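Local structure of 2-oxoglutarate dehydrogenase E3 component (Thermus thermophilus, 2YQU) at residues A[146-151]-A[234-239]; A[206-211]-A[352-357]. The protein probably reoxidises the dihydrolipoyl groups of 2-oxo acid dehydrogenase complexes, passing their electrons through bound FAD to NAD(+). All blocks are in the same frame, centred on the assembly; numbering follows the deposited sequence.

Interaction 1: residues A[146-151]-A[234-239]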
# COMPACT_ATOMS: atom_id res chain seq x y z
N TRP A 146 -24.30 28.47 18.08
CA TRP A 146 -23.55 29.69 17.74
C TRP A 146 -23.08 29.74 16.29
O TRP A 146 -22.65 30.78 15.82
CB TRP A 146 -22.35 29.89 18.68
CG TRP A 146 -21.51 28.68 18.94
CD1 TRP A 146 -21.52 27.91 20.06
CD2 TRP A 146 -20.52 28.11 18.07
NE1 TRP A 146 -20.60 26.89 19.95
CE2 TRP A 146 -19.97 26.99 18.73
CE3 TRP A 146 -20.04 28.43 16.79
CZ2 TRP A 146 -18.98 26.19 18.17
CZ3 TRP A 146 -19.05 27.63 16.23
CH2 TRP A 146 -18.53 26.53 16.92
N ALA A 147 -23.16 28.61 15.59
CA ALA A 147 -22.80 28.56 14.17
C ALA A 147 -24.03 28.74 13.31
O ALA A 147 -24.88 27.86 13.24
CB ALA A 147 -22.10 27.26 13.84
N GLN A 148 -24.13 29.89 12.65
CA GLN A 148 -25.26 30.19 11.78
C GLN A 148 -24.94 29.69 10.37
O GLN A 148 -24.40 30.42 9.54
CB GLN A 148 -25.57 31.69 11.79
CG GLN A 148 -25.98 32.21 13.17
CD GLN A 148 -26.10 33.73 13.24
OE1 GLN A 148 -25.67 34.34 14.22
NE2 GLN A 148 -26.69 34.33 12.21
N VAL A 149 -25.25 28.43 10.14
CA VAL A 149 -25.02 27.76 8.86
C VAL A 149 -26.14 28.12 7.90
O VAL A 149 -27.30 27.80 8.15
CB VAL A 149 -24.96 26.23 9.06
CG1 VAL A 149 -24.87 25.49 7.71
CG2 VAL A 149 -23.79 25.86 9.95
N ASP A 150 -25.79 28.80 6.81
CA ASP A 150 -26.74 29.10 5.74
C ASP A 150 -26.51 28.23 4.48
O ASP A 150 -27.12 28.46 3.45
CB ASP A 150 -26.68 30.60 5.38
CG ASP A 150 -25.37 31.01 4.74
OD1 ASP A 150 -25.23 32.17 4.30
OD2 ASP A 150 -24.42 30.21 4.61
N TYR A 151 -25.61 27.25 4.59
CA TYR A 151 -25.26 26.35 3.48
C TYR A 151 -24.74 27.06 2.21
O TYR A 151 -24.73 26.48 1.12
CB TYR A 151 -26.45 25.42 3.17
CG TYR A 151 -26.89 24.67 4.41
CD1 TYR A 151 -28.04 25.04 5.11
CD2 TYR A 151 -26.12 23.62 4.91
CE1 TYR A 151 -28.42 24.36 6.26
CE2 TYR A 151 -26.50 22.94 6.05
CZ TYR A 151 -27.65 23.31 6.73
OH TYR A 151 -28.01 22.63 7.87
N VAL A 234 -20.14 31.97 14.45
CA VAL A 234 -19.87 31.98 13.02
C VAL A 234 -21.10 32.57 12.36
O VAL A 234 -22.20 32.05 12.53
CB VAL A 234 -19.59 30.57 12.46
CG1 VAL A 234 -19.27 30.64 10.96
CG2 VAL A 234 -18.43 29.93 13.22
N VAL A 235 -20.92 33.67 11.63
CA VAL A 235 -22.03 34.42 11.07
C VAL A 235 -21.78 34.75 9.60
O VAL A 235 -20.72 35.23 9.26
CB VAL A 235 -22.26 35.75 11.85
CG1 VAL A 235 -23.53 36.44 11.36
CG2 VAL A 235 -22.33 35.50 13.34
N PRO A 236 -22.74 34.47 8.73
CA PRO A 236 -22.61 34.88 7.33
C PRO A 236 -22.69 36.40 7.17
O PRO A 236 -23.35 37.07 7.96
CB PRO A 236 -23.79 34.19 6.63
CG PRO A 236 -24.73 33.79 7.70
CD PRO A 236 -23.98 33.72 8.98
N GLU A 237 -21.98 36.91 6.18
CA GLU A 237 -22.02 38.32 5.81
C GLU A 237 -22.33 38.42 4.31
O GLU A 237 -22.50 37.40 3.64
CB GLU A 237 -20.68 38.98 6.16
CG GLU A 237 -20.45 39.06 7.66
CD GLU A 237 -19.04 39.49 8.05
OE1 GLU A 237 -18.89 40.01 9.17
OE2 GLU A 237 -18.10 39.31 7.26
N ALA A 238 -22.40 39.65 3.79
CA ALA A 238 -22.85 39.89 2.42
C ALA A 238 -22.09 39.09 1.36
O ALA A 238 -22.70 38.47 0.49
CB ALA A 238 -22.77 41.39 2.10
N LYS A 239 -20.76 39.10 1.43
CA LYS A 239 -19.92 38.38 0.47
C LYS A 239 -18.78 37.65 1.19
O LYS A 239 -17.63 37.62 0.73
CB LYS A 239 -19.39 39.33 -0.60
CG LYS A 239 -18.58 40.49 -0.07
CD LYS A 239 -18.25 41.49 -1.18
CE LYS A 239 -19.37 42.49 -1.39
NZ LYS A 239 -19.21 43.20 -2.68
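Trp146 presents the rim of its indole to Val234: CG2 of the valine meets ring atom CZ3 at 3.8 Å, lying at the edge and in the ring plane. The indole reaches this spot because its CG is wedged between the backbone N and the carbonyl carbon (chi1 46°). The backbones themselves are joined by a single parallel-type beta bridge between Ala147 and Val234. Val234 N donates to Trp146 O at 3.1 Å, and Gln148 N donates to Val234 O at 2.9 Å in a nearly straight bond (165°). A small residue suits the bridge position, where the CB atoms of Ala147 and Val234 come to 4.4 Å.

Further along, the extended Gln148 chain runs alongside Val235 in the same sense, its amide oxygen OE1 in van der Waals contact with methyl CG2 of the valine at 3.6 Å. Pro236 lacks an N-H to continue the pairing and instead offers its ring: CD packs against Gln148 O, while Asp150 and Pro236 pass head to tail, Asp150 OD1 3.4 Å from Pro236 CB. The other oxygen, OD2, accepts from the backbone N of Glu152, Arg153 and Val154, which fixes the carboxylate.

Within the pyridine nucleotide-disulphide oxidoreductase region, the loop between strands 139-141 and 154-155 thus borders strand 231-237, an outermost strand of a three-stranded antiparallel sheet, while Val154 of strand 154-155 touches both Val234 and Pro236.

Interaction 2: residues A[206-211]-A[352-357]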
# COMPACT_ATOMS: atom_id res chain seq x y z
N MET A 206 -6.12 10.05 16.81
CA MET A 206 -4.77 9.55 16.53
C MET A 206 -3.96 9.49 17.81
O MET A 206 -4.29 10.10 18.82
CB MET A 206 -4.05 10.45 15.52
CG MET A 206 -4.71 10.54 14.16
SD MET A 206 -4.68 8.97 13.27
CE MET A 206 -6.37 8.85 12.70
N ASP A 207 -2.87 8.72 17.75
CA ASP A 207 -1.83 8.74 18.76
C ASP A 207 -1.24 10.15 18.85
O ASP A 207 -1.07 10.81 17.83
CB ASP A 207 -0.75 7.74 18.38
CG ASP A 207 0.33 7.59 19.42
OD1 ASP A 207 1.30 8.36 19.38
OD2 ASP A 207 0.32 6.71 20.30
N LEU A 208 -0.96 10.60 20.07
CA LEU A 208 -0.56 11.98 20.30
C LEU A 208 0.66 12.35 19.47
O LEU A 208 0.72 13.45 18.92
CB LEU A 208 -0.28 12.25 21.78
CG LEU A 208 -1.24 13.12 22.59
CD1 LEU A 208 -2.68 12.75 22.36
CD2 LEU A 208 -0.91 13.02 24.09
N GLU A 209 1.62 11.45 19.38
CA GLU A 209 2.83 11.66 18.57
C GLU A 209 2.49 11.97 17.11
O GLU A 209 3.08 12.85 16.48
CB GLU A 209 3.73 10.43 18.65
CG GLU A 209 5.21 10.70 18.50
CD GLU A 209 6.05 9.57 19.05
OE1 GLU A 209 5.83 8.41 18.64
OE2 GLU A 209 6.94 9.84 19.90
N VAL A 210 1.53 11.22 16.57
CA VAL A 210 1.08 11.36 15.19
C VAL A 210 0.31 12.68 14.99
O VAL A 210 0.52 13.36 13.99
CB VAL A 210 0.22 10.14 14.80
CG1 VAL A 210 -0.47 10.35 13.47
CG2 VAL A 210 1.09 8.90 14.75
N SER A 211 -0.56 13.02 15.93
CA SER A 211 -1.25 14.31 15.92
C SER A 211 -0.26 15.47 15.87
O SER A 211 -0.40 16.39 15.08
CB SER A 211 -2.13 14.45 17.17
OG SER A 211 -3.32 13.69 17.05
N THR A 352 -3.67 3.42 21.09
CA THR A 352 -2.64 4.44 21.16
C THR A 352 -1.82 4.25 22.42
O THR A 352 -2.23 3.55 23.33
CB THR A 352 -3.24 5.86 21.18
OG1 THR A 352 -4.04 6.02 22.35
CG2 THR A 352 -4.20 6.10 20.00
N GLU A 353 -0.66 4.89 22.46
CA GLU A 353 0.14 4.97 23.68
C GLU A 353 -0.69 5.54 24.84
O GLU A 353 -0.57 5.06 25.95
CB GLU A 353 1.38 5.83 23.45
CG GLU A 353 2.42 5.17 22.56
CD GLU A 353 3.82 5.67 22.83
OE1 GLU A 353 4.22 5.68 24.01
OE2 GLU A 353 4.51 6.04 21.85
N GLU A 354 -1.54 6.51 24.54
CA GLU A 354 -2.39 7.16 25.55
C GLU A 354 -3.35 6.15 26.18
O GLU A 354 -3.51 6.12 27.40
CB GLU A 354 -3.18 8.33 24.95
CG GLU A 354 -2.34 9.56 24.66
CD GLU A 354 -1.35 9.33 23.53
OE1 GLU A 354 -1.81 9.05 22.41
OE2 GLU A 354 -0.12 9.39 23.79
N GLU A 355 -3.96 5.32 25.34
CA GLU A 355 -4.89 4.30 25.81
C GLU A 355 -4.18 3.21 26.60
O GLU A 355 -4.69 2.77 27.62
CB GLU A 355 -5.68 3.70 24.64
CG GLU A 355 -6.66 4.68 24.02
CD GLU A 355 -7.27 4.22 22.72
OE1 GLU A 355 -8.50 4.35 22.55
OE2 GLU A 355 -6.54 3.72 21.84
N LEU A 356 -2.99 2.79 26.16
CA LEU A 356 -2.22 1.78 26.88
C LEU A 356 -1.81 2.28 28.26
O LEU A 356 -1.95 1.56 29.24
CB LEU A 356 -0.97 1.37 26.08
CG LEU A 356 -1.20 0.71 24.71
CD1 LEU A 356 0.12 0.27 24.11
CD2 LEU A 356 -2.17 -0.45 24.81
N LYS A 357 -1.32 3.52 28.33
CA LYS A 357 -0.91 4.11 29.60
C LYS A 357 -2.09 4.21 30.56
O LYS A 357 -1.95 3.93 31.75
CB LYS A 357 -0.32 5.51 29.40
CG LYS A 357 1.06 5.54 28.78
CD LYS A 357 1.34 6.95 28.25
CE LYS A 357 2.78 7.18 27.88
NZ LYS A 357 3.00 8.63 27.56
O HOH W 1 -4.16 9.82 21.63
O HOH W 2 1.88 9.18 21.96
O HOH W 3 7.01 7.05 21.97
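Asp207 and Thr352 are the N-caps of two helices, 208-221 and 353-359, whose amino ends meet here, the CA atoms of Asp207 and Thr352 being 5.0 Å apart. Helix 353-359 opens with a capping box, in which Thr352 OG1 accepts from Glu355 N and Glu355 OE2 accepts from Thr352 N. The contact joins the pyridine nucleotide-disulphide oxidoreductase region to the dimerisation region of the same chain.

Direct hydrogen bonds run both ways. Asp207 OD2 takes the N-H of Glu353 at 3.0 Å, approached almost end-on to its C-O bond, while OD1 caps its own helix by accepting from Glu209 N. With CG anti to the backbone N (chi1 -176°), the short aspartate can serve both helices. In return, Glu354 folds back at chi2 (68°), and its OE1 lies 2.9 Å from Leu208 N, whose N-H comes in from above the carboxylate plane. Acidic residues suit these places, since first-turn N-H groups and the positive ends of two helix dipoles would favour negative charge.

The bent Glu354 chain also lies against Leu208, CG reaching CD2 at 3.8 Å, and the methyl CG2 of Thr352 packs on the backbone of Asp207.

Like charges gather too, Asp207 OD2 and Glu354 OE1 standing 3.8 Å apart with their carboxylate planes steeply inclined; the N-H donors on both oxygens and a water on OE1 probably ease this pairing. Lys387, in salt bridges with Asp207 OD1, Glu209 OE1 and Glu353 OE2, probably balances part of the negative charge of those three; Tyr363 OH also bonds Glu353 OE1.

Waters complete the junction. One donates to Met206 O and to Glu354 OE1, and another links Asp207 OD1, at 2.8 Å, to Glu354 OE2, at 2.7 Å.

Both interactions are partly buried, but they hold different elements. Interaction 1 stays within the oxidoreductase region, far from the centre of the chain, and sets an irregular loop against a sheet edge; interaction 2 lies nearer that centre and joins two helix starts from different family regions. Their chemistry follows: backbone pairing with aliphatic and aromatic packing in the first, carboxylates on helix amides with bridging water in the second. The centres are 35 Å apart and nothing touches between them, although their segments alternate along the chain. Each has one residue near an NAD(+)-binding position, Trp146 beside Val231 and Met206 close to Val177 and Val339.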